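Local coordinates for hemolysin-related protein (Vibrio cholerae serotype O1, PDB 6MLT) that serves as a secreted, calcium-binding protein of the biofilm matrix and probably helps biofilms adhere by binding carbohydrate through its lectin domain, at residues Q575-F580 against S602-T607. Sequence-based numbering, arbitrary orientation.
Sequences QYAFNF and SFRSAT
The strand-free chain after 553-559, the last propeller strand, folds back on itself near the middle of the beta-propeller, and Phe578 and Arg604 join its two segments through one backbone bond. Arg604 N donates to Phe578 O over 2.8 Å. Nearby, Arg604 bends at chi3 (-75°), which brings NH1 within 3.4 Å of Tyr576 O at the guanidinium edge, a weak hydrogen bond. That carbonyl also bonds Tyr523 OH, while NE and NH2 of the arginine bond Gln277 O and Ser224 O, at the starts of strands 277-279 and 224-227 of two blades, consistent with a central plug. Asn579 CB lies over one face of the Phe603 ring, 3.9 Å from its centroid and 25° off the normal, a CH-pi contact; the amide plane is turned 42° from the ring. Ala577 CB approaches Phe603 CZ at 4.2 Å. At the other end, the far end of the Phe580 ring sits among backbone carbonyls: CE2 is 3.2 Å from Ser605 O and equally near Thr607 O, while Ala606 O lies at the ring edge, 3.6 Å from CZ. Ser605 OG accepts from Thr607 N in an ST turn, and Asp489 bonds Ser605 OG and Thr607 OG1 through its two carboxylate oxygens.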
# COMPACT_ATOMS: atom_id res chain seq x y z
N GLN A 575 -1.45 4.83 -12.34
CA GLN A 575 -0.61 6.00 -12.08
C GLN A 575 0.72 5.52 -11.53
O GLN A 575 0.87 4.37 -11.12
CB GLN A 575 -1.30 6.97 -11.12
CG GLN A 575 -1.56 6.42 -9.73
CD GLN A 575 -2.33 7.38 -8.83
OE1 GLN A 575 -3.11 8.21 -9.31
NE2 GLN A 575 -2.13 7.25 -7.53
N TYR A 576 1.69 6.42 -11.53
CA TYR A 576 3.04 6.07 -11.08
C TYR A 576 3.06 5.76 -9.59
O TYR A 576 3.81 4.88 -9.15
CB TYR A 576 3.98 7.23 -11.41
CG TYR A 576 5.43 6.95 -11.12
CD1 TYR A 576 5.96 7.24 -9.88
CD2 TYR A 576 6.26 6.43 -12.10
CE1 TYR A 576 7.29 7.00 -9.60
CE2 TYR A 576 7.61 6.18 -11.83
CZ TYR A 576 8.10 6.47 -10.58
OH TYR A 576 9.42 6.24 -10.29
N ALA A 577 2.25 6.47 -8.81
CA ALA A 577 2.14 6.24 -7.36
C ALA A 577 1.02 5.26 -7.06
O ALA A 577 0.08 5.53 -6.31
CB ALA A 577 1.93 7.57 -6.64
N PHE A 578 1.14 4.07 -7.65
CA PHE A 578 0.10 3.06 -7.55
C PHE A 578 0.21 2.29 -6.24
O PHE A 578 1.29 1.84 -5.86
CB PHE A 578 0.19 2.08 -8.72
CG PHE A 578 -0.79 0.96 -8.62
CD1 PHE A 578 -2.11 1.15 -8.98
CD2 PHE A 578 -0.41 -0.28 -8.13
CE1 PHE A 578 -3.02 0.12 -8.87
CE2 PHE A 578 -1.32 -1.31 -8.02
CZ PHE A 578 -2.62 -1.11 -8.39
N ASN A 579 -0.93 2.12 -5.55
CA ASN A 579 -0.97 1.30 -4.34
C ASN A 579 -2.38 0.77 -4.08
O ASN A 579 -2.81 0.69 -2.93
CB ASN A 579 -0.47 2.10 -3.13
CG ASN A 579 -1.47 3.13 -2.65
OD1 ASN A 579 -2.22 3.71 -3.43
ND2 ASN A 579 -1.48 3.37 -1.34
N PHE A 580 -3.09 0.41 -5.15
CA PHE A 580 -4.40 -0.24 -5.09
C PHE A 580 -5.53 0.64 -4.59
O PHE A 580 -6.60 0.71 -5.21
CB PHE A 580 -4.37 -1.49 -4.20
CG PHE A 580 -3.70 -2.67 -4.83
CD1 PHE A 580 -4.33 -3.40 -5.83
CD2 PHE A 580 -2.44 -3.07 -4.42
CE1 PHE A 580 -3.72 -4.50 -6.41
CE2 PHE A 580 -1.82 -4.16 -4.99
CZ PHE A 580 -2.46 -4.88 -5.99
N SER A 602 1.02 -2.07 1.06
CA SER A 602 2.06 -2.10 0.04
C SER A 602 2.00 -0.82 -0.77
O SER A 602 1.01 -0.08 -0.74
CB SER A 602 1.91 -3.31 -0.89
OG SER A 602 0.76 -3.17 -1.72
N PHE A 603 3.08 -0.56 -1.51
CA PHE A 603 3.17 0.60 -2.38
C PHE A 603 4.04 0.23 -3.57
O PHE A 603 5.17 -0.24 -3.39
CB PHE A 603 3.73 1.81 -1.62
CG PHE A 603 3.20 3.13 -2.10
CD1 PHE A 603 3.70 3.71 -3.25
CD2 PHE A 603 2.17 3.77 -1.41
CE1 PHE A 603 3.21 4.92 -3.70
CE2 PHE A 603 1.68 4.98 -1.87
CZ PHE A 603 2.19 5.55 -3.01
N ARG A 604 3.49 0.43 -4.77
CA ARG A 604 4.10 -0.00 -6.02
C ARG A 604 4.34 -1.51 -6.06
O ARG A 604 5.31 -2.00 -6.62
CB ARG A 604 5.38 0.79 -6.31
CG ARG A 604 5.09 2.13 -7.03
CD ARG A 604 6.33 3.01 -7.18
NE ARG A 604 6.70 3.64 -5.91
CZ ARG A 604 6.38 4.88 -5.56
NH1 ARG A 604 5.68 5.67 -6.37
NH2 ARG A 604 6.78 5.35 -4.39
N SER A 605 3.40 -2.26 -5.48
CA SER A 605 3.31 -3.70 -5.66
C SER A 605 2.08 -4.06 -6.49
O SER A 605 0.99 -3.49 -6.29
CB SER A 605 3.22 -4.43 -4.32
OG SER A 605 2.95 -5.80 -4.54
N ALA A 606 2.24 -5.01 -7.40
CA ALA A 606 1.15 -5.53 -8.21
C ALA A 606 0.38 -6.66 -7.53
O ALA A 606 -0.63 -7.12 -8.08
CB ALA A 606 1.68 -6.02 -9.56
N THR A 607 0.83 -7.13 -6.37
CA THR A 607 0.27 -8.34 -5.78
C THR A 607 -1.04 -8.02 -5.06
O THR A 607 -1.06 -7.20 -4.14
CB THR A 607 1.26 -8.96 -4.80
OG1 THR A 607 2.49 -9.24 -5.48
CG2 THR A 607 0.69 -10.27 -4.21